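Local atomic coordinates of AlkZ (Streptomyces sahachiroi, PDB entry 5UUJ), a protein that belongs to the AlkZ-like DNA glycosylase family of the helix-turn-helix clan and folds as a single chain rich in helices. Residues A[128-133]-A[142-147]; A[225-230]-A[243-248]; A[252-255]-A[260-263]. All blocks are in the same frame, centred on the assembly; numbering follows the deposited sequence.

Interaction 1. Residues A[128-133]-A[142-147]; sequences AGILDG and VTRLVA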
ATOM      1  N   ALA A 128     -23.020   1.720   9.375  1.00 19.92           N
ATOM      2  CA  ALA A 128     -22.368   1.540  10.666  1.00 20.26           C
ATOM      3  C   ALA A 128     -23.270   0.766  11.624  1.00 21.98           C
ATOM      4  O   ALA A 128     -22.802  -0.086  12.378  1.00 22.39           O
ATOM      5  CB  ALA A 128     -21.987   2.886  11.264  1.00 20.28           C
ATOM      6  N   GLY A 129     -24.566   1.064  11.586  1.00 23.21           N
ATOM      7  CA  GLY A 129     -25.527   0.401  12.452  1.00 25.22           C
ATOM      8  C   GLY A 129     -25.804  -1.031  12.031  1.00 25.48           C
ATOM      9  O   GLY A 129     -25.909  -1.929  12.868  1.00 26.63           O
ATOM     10  N   ILE A 130     -25.917  -1.245  10.727  1.00 24.62           N
ATOM     11  CA  ILE A 130     -26.207  -2.567  10.189  1.00 25.05           C
ATOM     12  C   ILE A 130     -25.057  -3.539  10.455  1.00 24.19           C
ATOM     13  O   ILE A 130     -25.289  -4.702  10.784  1.00 25.14           O
ATOM     14  CB  ILE A 130     -26.490  -2.487   8.671  1.00 24.58           C
ATOM     15  CG1 ILE A 130     -27.811  -1.750   8.428  1.00 25.98           C
ATOM     16  CG2 ILE A 130     -26.566  -3.876   8.040  1.00 25.04           C
ATOM     17  CD1 ILE A 130     -27.978  -1.237   7.012  1.00 25.54           C
ATOM     18  N   LEU A 131     -23.823  -3.058  10.332  1.00 22.58           N
ATOM     19  CA  LEU A 131     -22.653  -3.931  10.403  1.00 21.80           C
ATOM     20  C   LEU A 131     -22.068  -4.071  11.811  1.00 22.31           C
ATOM     21  O   LEU A 131     -21.101  -4.803  12.010  1.00 21.93           O
ATOM     22  CB  LEU A 131     -21.566  -3.421   9.457  1.00 20.15           C
ATOM     23  CG  LEU A 131     -21.888  -3.448   7.961  1.00 19.83           C
ATOM     24  CD1 LEU A 131     -20.672  -3.006   7.170  1.00 18.51           C
ATOM     25  CD2 LEU A 131     -22.349  -4.827   7.505  1.00 20.72           C
ATOM     26  N   ASP A 132     -22.648  -3.379  12.784  1.00 23.44           N
ATOM     27  CA  ASP A 132     -22.158  -3.458  14.155  1.00 24.41           C
ATOM     28  C   ASP A 132     -22.320  -4.881  14.687  1.00 25.57           C
ATOM     29  O   ASP A 132     -23.423  -5.298  15.038  1.00 27.18           O
ATOM     30  CB  ASP A 132     -22.900  -2.464  15.052  1.00 25.89           C
ATOM     31  CG  ASP A 132     -22.267  -2.326  16.425  1.00 27.11           C
ATOM     32  OD1 ASP A 132     -22.496  -1.289  17.081  1.00 28.13           O
ATOM     33  OD2 ASP A 132     -21.539  -3.245  16.852  1.00 27.28           O
ATOM     34  N   GLY A 133     -21.213  -5.616  14.743  1.00 24.93           N
ATOM     35  CA  GLY A 133     -21.219  -6.976  15.252  1.00 26.00           C
ATOM     36  C   GLY A 133     -21.911  -7.937  14.304  1.00 27.02           C
ATOM     37  O   GLY A 133     -22.390  -8.996  14.715  1.00 27.31           O
ATOM     38  N   VAL A 142     -26.565  -4.591   0.804  1.00 32.30           N
ATOM     39  CA  VAL A 142     -27.342  -3.733  -0.082  1.00 29.24           C
ATOM     40  C   VAL A 142     -28.829  -4.012   0.101  1.00 32.27           C
ATOM     41  O   VAL A 142     -29.647  -3.096   0.045  1.00 31.92           O
ATOM     42  CB  VAL A 142     -26.941  -3.937  -1.561  1.00 32.94           C
ATOM     43  CG1 VAL A 142     -27.935  -3.257  -2.505  1.00 35.09           C
ATOM     44  CG2 VAL A 142     -25.542  -3.399  -1.806  1.00 29.76           C
ATOM     45  N   THR A 143     -29.170  -5.278   0.329  1.00 31.20           N
ATOM     46  CA  THR A 143     -30.559  -5.672   0.543  1.00 33.47           C
ATOM     47  C   THR A 143     -31.102  -5.045   1.825  1.00 33.21           C
ATOM     48  O   THR A 143     -32.248  -4.602   1.865  1.00 34.96           O
ATOM     49  CB  THR A 143     -30.706  -7.207   0.609  1.00 34.86           C
ATOM     50  OG1 THR A 143     -30.332  -7.773  -0.653  1.00 35.69           O
ATOM     51  CG2 THR A 143     -32.142  -7.616   0.930  1.00 37.58           C
ATOM     52  N   ARG A 144     -30.278  -5.009   2.869  1.00 32.67           N
ATOM     53  CA  ARG A 144     -30.660  -4.362   4.120  1.00 32.57           C
ATOM     54  C   ARG A 144     -30.913  -2.876   3.892  1.00 33.51           C
ATOM     55  O   ARG A 144     -31.894  -2.316   4.386  1.00 33.54           O
ATOM     56  CB  ARG A 144     -29.575  -4.546   5.184  1.00 32.72           C
ATOM     57  CG  ARG A 144     -29.531  -5.931   5.818  1.00 36.88           C
ATOM     58  CD  ARG A 144     -30.752  -6.198   6.687  1.00 36.64           C
ATOM     59  NE  ARG A 144     -30.970  -5.141   7.673  1.00 41.58           N
ATOM     60  CZ  ARG A 144     -30.389  -5.088   8.869  1.00 38.60           C
ATOM     61  NH1 ARG A 144     -29.541  -6.035   9.247  1.00 32.33           N
ATOM     62  NH2 ARG A 144     -30.655  -4.081   9.692  1.00 41.15           N
ATOM     63  N   LEU A 145     -30.019  -2.245   3.137  1.00 29.15           N
ATOM     64  CA  LEU A 145     -30.091  -0.811   2.885  1.00 28.59           C
ATOM     65  C   LEU A 145     -31.353  -0.407   2.125  1.00 30.74           C
ATOM     66  O   LEU A 145     -32.041   0.534   2.516  1.00 31.38           O
ATOM     67  CB  LEU A 145     -28.855  -0.353   2.108  1.00 26.68           C
ATOM     68  CG  LEU A 145     -27.542  -0.320   2.896  1.00 24.55           C
ATOM     69  CD1 LEU A 145     -26.340  -0.206   1.960  1.00 23.25           C
ATOM     70  CD2 LEU A 145     -27.555   0.822   3.906  1.00 23.91           C
ATOM     71  N   VAL A 146     -31.662  -1.121   1.047  1.00 38.49           N
ATOM     72  CA  VAL A 146     -32.776  -0.737   0.184  1.00 41.75           C
ATOM     73  C   VAL A 146     -34.122  -1.007   0.851  1.00 42.00           C
ATOM     74  O   VAL A 146     -35.157  -0.544   0.377  1.00 47.43           O
ATOM     75  CB  VAL A 146     -32.724  -1.466  -1.177  1.00 40.37           C
ATOM     76  CG1 VAL A 146     -31.458  -1.063  -1.940  1.00 38.31           C
ATOM     77  CG2 VAL A 146     -32.828  -2.981  -0.993  1.00 42.64           C
ATOM     78  N   ALA A 147     -34.111  -1.766   1.941  1.00 48.09           N
ATOM     79  CA  ALA A 147     -35.309  -1.921   2.757  1.00 48.70           C
ATOM     80  C   ALA A 147     -35.680  -0.561   3.349  1.00 50.83           C
ATOM     81  O   ALA A 147     -36.845  -0.295   3.646  1.00 53.46           O
ATOM     82  CB  ALA A 147     -35.092  -2.953   3.859  1.00 44.88           C
TER
HETATM   83  O   HOH W   1     -27.770  -5.672  11.464  1.00 24.12           O
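I130, in the last turn of helix 117-130, meets R144 and L145 of helix 138-146 through both branches of its side chain, CG2 on the arginine and CD1 on the leucine. This is side-chain packing between the end of one helix and the helix that follows, across a short connection that includes strand 136-137. The apolar part pairs methyl with methyl: I130 CD1 lies 3.8 Å from L145 CD2. Against the flat cation, I130 CG2, anti to the backbone N (the CG1 torsion is -68°), stands over one face of the R144 guanidinium, near its rim and 3.9 Å from R144 NH1. The arginine chain folds back to present that face, bending at chi2 (-69°) and again at chi3 (-52°). No direct hydrogen bond joins the segments; one water bridges them, donating to I130 O at 2.7 Å and accepting from R144 NH1 at 2.9 Å, where it sits at the guanidinium edge in plane. L136 and L141 also pack on I130. The arginine thus plays two parts: its face packs on I130 CG2, while one N-H reaches, through water, a carbonyl at the helix C-terminal end, where the helix dipole would probably suit a cation.

Interaction 2. Residues A[225-230]-A[243-248]; sequences ETFDRW and KWFGDM
F227 and F245 form a T-shaped (edge-to-face) aromatic pair between two helices, 224-232 and 238-248, in the helical part of this AlkZ-like glycosylase fold. The ring centroids are 5.6 Å apart and the planes stand at 73°, with the edge of F245 directed at the face of F227. Both side chains leave their helices toward the partner, and they bridge a wide gap, since even the nearest CA atoms, those of F227 and F245, are 10.5 Å apart. With F227 CG anti to the backbone N (chi1 168°), the ring reaches out across this gap and F245 meets its CB-CG-CD2 flank. F227 and F245 make the only side-chain contact within 4.5 Å between these segments, and no hydrogen bond joins them. Helix 204-219 adds further apolar and aromatic packing: Y215 makes its own edge-to-face contact with F227, and I212 lies against F245. Polar groups of the neighbouring residues are served elsewhere, as when W244 NE1 bonds to D205 and D228 OD1 to T236 and S232. At the meeting point, F245 CZ lies 4.0 Å from F227 CB and F245 CE1 lies 4.0 Å from F227 CD2.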
ATOM      1  N   GLU A 225       5.166  16.552  -2.711  1.00 23.74           N
ATOM      2  CA  GLU A 225       4.454  16.085  -3.897  1.00 24.98           C
ATOM      3  C   GLU A 225       4.432  14.563  -3.965  1.00 22.80           C
ATOM      4  O   GLU A 225       3.401  13.954  -4.254  1.00 20.23           O
ATOM      5  CB  GLU A 225       5.098  16.652  -5.166  1.00 26.19           C
ATOM      6  CG  GLU A 225       4.453  16.168  -6.458  1.00 32.74           C
ATOM      7  CD  GLU A 225       5.008  16.856  -7.691  1.00 39.50           C
ATOM      8  OE1 GLU A 225       5.957  17.660  -7.557  1.00 43.28           O
ATOM      9  OE2 GLU A 225       4.494  16.592  -8.801  1.00 45.04           O
ATOM     10  N   THR A 226       5.584  13.961  -3.700  1.00 14.90           N
ATOM     11  CA  THR A 226       5.728  12.512  -3.733  1.00 19.51           C
ATOM     12  C   THR A 226       4.854  11.861  -2.667  1.00 17.91           C
ATOM     13  O   THR A 226       4.239  10.821  -2.908  1.00 12.90           O
ATOM     14  CB  THR A 226       7.196  12.106  -3.530  1.00 18.29           C
ATOM     15  OG1 THR A 226       7.972  12.579  -4.640  1.00 17.50           O
ATOM     16  CG2 THR A 226       7.345  10.596  -3.420  1.00 21.47           C
ATOM     17  N   PHE A 227       4.792  12.483  -1.494  1.00 13.18           N
ATOM     18  CA  PHE A 227       3.975  11.970  -0.404  1.00 12.95           C
ATOM     19  C   PHE A 227       2.495  11.934  -0.778  1.00 12.75           C
ATOM     20  O   PHE A 227       1.824  10.918  -0.587  1.00 13.99           O
ATOM     21  CB  PHE A 227       4.166  12.814   0.854  1.00 13.16           C
ATOM     22  CG  PHE A 227       3.148  12.538   1.923  1.00 13.05           C
ATOM     23  CD1 PHE A 227       3.256  11.416   2.726  1.00 12.71           C
ATOM     24  CD2 PHE A 227       2.078  13.394   2.117  1.00 14.83           C
ATOM     25  CE1 PHE A 227       2.320  11.156   3.706  1.00 12.72           C
ATOM     26  CE2 PHE A 227       1.138  13.140   3.099  1.00 13.48           C
ATOM     27  CZ  PHE A 227       1.261  12.018   3.894  1.00 13.10           C
ATOM     28  N   ASP A 228       1.990  13.040  -1.316  1.00 13.25           N
ATOM     29  CA  ASP A 228       0.567  13.157  -1.607  1.00 13.43           C
ATOM     30  C   ASP A 228       0.205  12.366  -2.865  1.00 13.41           C
ATOM     31  O   ASP A 228      -0.952  11.999  -3.057  1.00 13.49           O
ATOM     32  CB  ASP A 228       0.168  14.629  -1.759  1.00 14.24           C
ATOM     33  CG  ASP A 228      -1.339  14.845  -1.664  1.00 14.61           C
ATOM     34  OD1 ASP A 228      -2.008  14.111  -0.906  1.00 14.24           O
ATOM     35  OD2 ASP A 228      -1.854  15.760  -2.337  1.00 15.40           O
ATOM     36  N   ARG A 229       1.194  12.098  -3.713  1.00 13.75           N
ATOM     37  CA  ARG A 229       0.978  11.217  -4.857  1.00 21.69           C
ATOM     38  C   ARG A 229       0.710   9.795  -4.372  1.00 22.22           C
ATOM     39  O   ARG A 229      -0.218   9.131  -4.836  1.00 17.54           O
ATOM     40  CB  ARG A 229       2.176  11.225  -5.808  1.00 16.62           C
ATOM     41  CG  ARG A 229       1.979  10.298  -7.006  1.00 23.91           C
ATOM     42  CD  ARG A 229       2.990  10.540  -8.102  1.00 26.96           C
ATOM     43  NE  ARG A 229       4.320  10.064  -7.726  1.00 28.77           N
ATOM     44  CZ  ARG A 229       5.445  10.769  -7.842  1.00 33.72           C
ATOM     45  NH1 ARG A 229       5.430  12.006  -8.327  1.00 36.79           N
ATOM     46  NH2 ARG A 229       6.598  10.229  -7.468  1.00 30.04           N
ATOM     47  N   TRP A 230       1.537   9.334  -3.440  1.00 16.32           N
ATOM     48  CA  TRP A 230       1.335   8.038  -2.803  1.00 18.56           C
ATOM     49  C   TRP A 230       0.006   8.001  -2.050  1.00 17.77           C
ATOM     50  O   TRP A 230      -0.752   7.040  -2.161  1.00 14.67           O
ATOM     51  CB  TRP A 230       2.490   7.731  -1.848  1.00 12.01           C
ATOM     52  CG  TRP A 230       2.189   6.644  -0.871  1.00 15.11           C
ATOM     53  CD1 TRP A 230       2.253   5.299  -1.093  1.00 15.18           C
ATOM     54  CD2 TRP A 230       1.783   6.806   0.495  1.00 11.48           C
ATOM     55  NE1 TRP A 230       1.906   4.614   0.046  1.00 16.08           N
ATOM     56  CE2 TRP A 230       1.615   5.515   1.035  1.00 16.61           C
ATOM     57  CE3 TRP A 230       1.545   7.916   1.311  1.00 11.54           C
ATOM     58  CZ2 TRP A 230       1.218   5.303   2.353  1.00 13.57           C
ATOM     59  CZ3 TRP A 230       1.153   7.704   2.621  1.00 14.93           C
ATOM     60  CH2 TRP A 230       0.993   6.407   3.129  1.00 16.11           C
ATOM     61  N   LYS A 243       1.407  23.191   5.652  1.00 23.66           N
ATOM     62  CA  LYS A 243       1.278  23.365   7.092  1.00 25.49           C
ATOM     63  C   LYS A 243       1.633  22.079   7.838  1.00 24.52           C
ATOM     64  O   LYS A 243       2.327  22.116   8.853  1.00 24.37           O
ATOM     65  CB  LYS A 243      -0.142  23.801   7.457  1.00 25.44           C
ATOM     66  CG  LYS A 243      -0.268  24.345   8.874  1.00 34.11           C
ATOM     67  CD  LYS A 243      -1.336  23.614   9.679  1.00 39.94           C
ATOM     68  CE  LYS A 243      -2.736  23.854   9.131  1.00 42.46           C
ATOM     69  NZ  LYS A 243      -3.765  23.106   9.906  1.00 44.50           N
ATOM     70  N   TRP A 244       1.154  20.946   7.331  1.00 22.94           N
ATOM     71  CA  TRP A 244       1.423  19.653   7.954  1.00 22.45           C
ATOM     72  C   TRP A 244       2.917  19.402   8.098  1.00 21.96           C
ATOM     73  O   TRP A 244       3.395  19.052   9.177  1.00 22.37           O
ATOM     74  CB  TRP A 244       0.792  18.523   7.144  1.00 21.64           C
ATOM     75  CG  TRP A 244      -0.692  18.430   7.275  1.00 22.33           C
ATOM     76  CD1 TRP A 244      -1.484  19.079   8.179  1.00 23.53           C
ATOM     77  CD2 TRP A 244      -1.570  17.636   6.471  1.00 22.08           C
ATOM     78  NE1 TRP A 244      -2.799  18.734   7.987  1.00 24.68           N
ATOM     79  CE2 TRP A 244      -2.879  17.850   6.943  1.00 23.16           C
ATOM     80  CE3 TRP A 244      -1.374  16.762   5.396  1.00 21.25           C
ATOM     81  CZ2 TRP A 244      -3.988  17.225   6.377  1.00 23.45           C
ATOM     82  CZ3 TRP A 244      -2.478  16.143   4.836  1.00 21.58           C
ATOM     83  CH2 TRP A 244      -3.767  16.378   5.326  1.00 22.68           C
ATOM     84  N   PHE A 245       3.650  19.576   7.004  1.00 21.26           N
ATOM     85  CA  PHE A 245       5.091  19.375   7.013  1.00 20.90           C
ATOM     86  C   PHE A 245       5.797  20.470   7.806  1.00 22.02           C
ATOM     87  O   PHE A 245       6.761  20.202   8.521  1.00 22.25           O
ATOM     88  CB  PHE A 245       5.630  19.323   5.583  1.00 20.13           C
ATOM     89  CG  PHE A 245       5.461  17.983   4.927  1.00 19.11           C
ATOM     90  CD1 PHE A 245       4.209  17.542   4.538  1.00 19.00           C
ATOM     91  CD2 PHE A 245       6.554  17.165   4.702  1.00 18.45           C
ATOM     92  CE1 PHE A 245       4.050  16.309   3.939  1.00 18.32           C
ATOM     93  CE2 PHE A 245       6.401  15.928   4.099  1.00 17.69           C
ATOM     94  CZ  PHE A 245       5.147  15.500   3.722  1.00 17.66           C
ATOM     95  N   GLY A 246       5.302  21.697   7.688  1.00 22.89           N
ATOM     96  CA  GLY A 246       5.917  22.831   8.349  1.00 24.22           C
ATOM     97  C   GLY A 246       5.813  22.763   9.858  1.00 25.27           C
ATOM     98  O   GLY A 246       6.759  23.100  10.566  1.00 26.19           O
ATOM     99  N   ASP A 247       4.661  22.322  10.352  1.00 25.34           N
ATOM    100  CA  ASP A 247       4.416  22.263  11.789  1.00 27.80           C
ATOM    101  C   ASP A 247       5.252  21.187  12.473  1.00 29.11           C
ATOM    102  O   ASP A 247       5.397  21.190  13.693  1.00 30.67           O
ATOM    103  CB  ASP A 247       2.933  22.013  12.071  1.00 28.01           C
ATOM    104  CG  ASP A 247       2.061  23.207  11.727  1.00 29.55           C
ATOM    105  OD1 ASP A 247       2.603  24.313  11.527  1.00 29.31           O
ATOM    106  OD2 ASP A 247       0.826  23.038  11.667  1.00 33.98           O
HETATM  107  N   MSE A 248       5.800  20.262  11.694  1.00 29.05           N
HETATM  108  CA  MSE A 248       6.660  19.237  12.262  1.00 30.22           C
HETATM  109  C   MSE A 248       8.018  19.835  12.629  1.00 27.55           C
HETATM  110  O   MSE A 248       8.682  19.352  13.542  1.00 27.66           O
HETATM  111  CB  MSE A 248       6.821  18.067  11.292  1.00 26.63           C
HETATM  112  CG  MSE A 248       5.544  17.259  11.106  1.00 29.93           C
HETATM  113 SE   MSE A 248       5.729  15.786   9.843  1.00 26.50          SE
HETATM  114  CE  MSE A 248       6.803  14.580  10.934  1.00 32.28           C
TER

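Interaction 3. Residues A[252-255]-A[260-263]; sequences LTEV and RKAF
V255 and A262 face each other as an antiparallel hydrogen-bonded pair, the hydrogen-bonded part of the contact. V255 N donates to A262 O over 2.7 Å in a nearly straight bond (175° at the hydrogen). The return bond, from A262 N to V255 O, is 2.9 Å long and more bent, at 154°. The strand axes run 4.5 Å apart at 167°, and CA-H...O contacts supplement these bonds: F263 CA and E254 CA each lie 3.4 Å from an oxygen of the partner strand, T253 O and A262 O respectively. Such short backbone distances mark the tight side of the contact.

E254 and F263, the neighbouring non-hydrogen-bonded pair, put their side chains on the other face of the sheet from V255 and A262. There L252 CD1 sits over one face of the F263 ring, 4.2 Å from F263 CG. Packing is looser toward the exposed E254 and K261: E254 OE1 stays 4.5 Å from K261 NZ, beyond a salt bridge, and the carboxylate merely approaches the lysine at E254 OE2 and K261 CB. R260 instead turns its guanidinium to D298 in a salt bridge, and T253 OG1 bonds to T266. Two-way backbone bonding with a short connection between the strands is the signature of a beta hairpin, here strands 252-257 and 260-265, with strand 6-7 adding a parallel neighbour to 252-257.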
ATOM      1  N   LEU A 252      11.876  17.079  10.954  1.00 22.62           N
ATOM      2  CA  LEU A 252      12.302  16.767   9.592  1.00 21.34           C
ATOM      3  C   LEU A 252      13.662  17.390   9.305  1.00 21.91           C
ATOM      4  O   LEU A 252      14.009  18.424   9.872  1.00 23.26           O
ATOM      5  CB  LEU A 252      11.286  17.275   8.564  1.00 20.68           C
ATOM      6  CG  LEU A 252       9.841  16.795   8.685  1.00 20.28           C
ATOM      7  CD1 LEU A 252       8.994  17.412   7.581  1.00 19.86           C
ATOM      8  CD2 LEU A 252       9.760  15.282   8.635  1.00 19.43           C
ATOM      9  N   THR A 253      14.412  16.754   8.412  1.00 21.05           N
ATOM     10  CA  THR A 253      15.684  17.278   7.935  1.00 21.60           C
ATOM     11  C   THR A 253      15.641  17.326   6.417  1.00 20.71           C
ATOM     12  O   THR A 253      15.149  16.394   5.778  1.00 19.52           O
ATOM     13  CB  THR A 253      16.878  16.412   8.407  1.00 21.83           C
ATOM     14  OG1 THR A 253      17.032  16.537   9.825  1.00 23.11           O
ATOM     15  CG2 THR A 253      18.175  16.836   7.727  1.00 22.36           C
ATOM     16  N   GLU A 254      16.144  18.411   5.841  1.00 27.08           N
ATOM     17  CA  GLU A 254      16.187  18.542   4.392  1.00 29.86           C
ATOM     18  C   GLU A 254      17.440  17.874   3.842  1.00 30.24           C
ATOM     19  O   GLU A 254      18.550  18.133   4.310  1.00 35.04           O
ATOM     20  CB  GLU A 254      16.141  20.011   3.969  1.00 31.81           C
ATOM     21  CG  GLU A 254      16.093  20.195   2.456  1.00 39.24           C
ATOM     22  CD  GLU A 254      15.933  21.644   2.040  1.00 42.85           C
ATOM     23  OE1 GLU A 254      16.902  22.418   2.191  1.00 40.55           O
ATOM     24  OE2 GLU A 254      14.839  22.008   1.558  1.00 47.78           O
ATOM     25  N   VAL A 255      17.245  17.014   2.847  1.00 23.00           N
ATOM     26  CA  VAL A 255      18.336  16.273   2.223  1.00 26.82           C
ATOM     27  C   VAL A 255      18.449  16.623   0.742  1.00 25.07           C
ATOM     28  O   VAL A 255      17.460  16.602   0.010  1.00 22.30           O
ATOM     29  CB  VAL A 255      18.136  14.742   2.352  1.00 26.53           C
ATOM     30  CG1 VAL A 255      19.403  14.003   1.938  1.00 26.96           C
ATOM     31  CG2 VAL A 255      17.743  14.365   3.770  1.00 30.28           C
ATOM     32  N   ARG A 260      17.975  16.711  -5.773  1.00 23.47           N
ATOM     33  CA  ARG A 260      16.591  16.748  -5.312  1.00 21.64           C
ATOM     34  C   ARG A 260      16.505  17.068  -3.823  1.00 21.17           C
ATOM     35  O   ARG A 260      16.952  16.287  -2.981  1.00 21.30           O
ATOM     36  CB  ARG A 260      15.892  15.414  -5.594  1.00 20.52           C
ATOM     37  CG  ARG A 260      14.400  15.422  -5.261  1.00 24.26           C
ATOM     38  CD  ARG A 260      13.792  14.025  -5.308  1.00 24.53           C
ATOM     39  NE  ARG A 260      13.770  13.475  -6.660  1.00 26.03           N
ATOM     40  CZ  ARG A 260      13.258  12.289  -6.978  1.00 21.93           C
ATOM     41  NH1 ARG A 260      12.721  11.519  -6.042  1.00 25.36           N
ATOM     42  NH2 ARG A 260      13.283  11.872  -8.236  1.00 23.62           N
ATOM     43  N   LYS A 261      15.920  18.218  -3.506  1.00 24.20           N
ATOM     44  CA  LYS A 261      15.654  18.577  -2.122  1.00 23.95           C
ATOM     45  C   LYS A 261      14.458  17.778  -1.626  1.00 26.92           C
ATOM     46  O   LYS A 261      13.377  17.837  -2.210  1.00 26.63           O
ATOM     47  CB  LYS A 261      15.394  20.077  -1.984  1.00 25.22           C
ATOM     48  CG  LYS A 261      16.534  20.954  -2.479  1.00 34.22           C
ATOM     49  CD  LYS A 261      17.818  20.718  -1.685  1.00 38.45           C
ATOM     50  CE  LYS A 261      18.926  21.676  -2.108  1.00 36.44           C
ATOM     51  NZ  LYS A 261      18.552  23.102  -1.890  1.00 42.86           N
ATOM     52  N   ALA A 262      14.667  17.021  -0.554  1.00 18.66           N
ATOM     53  CA  ALA A 262      13.631  16.162   0.003  1.00 17.73           C
ATOM     54  C   ALA A 262      13.720  16.141   1.523  1.00 17.75           C
ATOM     55  O   ALA A 262      14.719  16.569   2.098  1.00 20.05           O
ATOM     56  CB  ALA A 262      13.757  14.756  -0.555  1.00 16.99           C
ATOM     57  N   PHE A 263      12.670  15.638   2.165  1.00 23.31           N
ATOM     58  CA  PHE A 263      12.613  15.568   3.622  1.00 22.66           C
ATOM     59  C   PHE A 263      12.861  14.152   4.131  1.00 19.02           C
ATOM     60  O   PHE A 263      12.285  13.190   3.624  1.00 17.36           O
ATOM     61  CB  PHE A 263      11.253  16.054   4.135  1.00 19.15           C
ATOM     62  CG  PHE A 263      10.978  17.507   3.860  1.00 24.27           C
ATOM     63  CD1 PHE A 263      11.707  18.498   4.498  1.00 24.62           C
ATOM     64  CD2 PHE A 263       9.976  17.878   2.979  1.00 21.01           C
ATOM     65  CE1 PHE A 263      11.449  19.834   4.254  1.00 26.11           C
ATOM     66  CE2 PHE A 263       9.712  19.214   2.732  1.00 28.23           C
ATOM     67  CZ  PHE A 263      10.449  20.192   3.367  1.00 29.01           C
TER

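Interactions 2 and 3 are neighbours, their centres about 12 Å apart, and helix 238-248 leads along the chain into strand 252-257. F245 connects them: its ring edge serves the aromatic pair while F245 CD2 packs 3.9 Å from F263 CD2. Interaction 1 stands apart, joining a separate pair of helices about 37 Å from interaction 2 between centres and on the opposite side of the chain's centre from interaction 3. Chemistry follows place. The touching residues of 225-230 with 243-248 are both buried, and their contact is apolar, dominated by the two rings; 128-133 with 142-147 combines a buried apolar pair with an exposed arginine and a water; 252-255 with 260-263 is partly buried and relies on backbone hydrogen bonds.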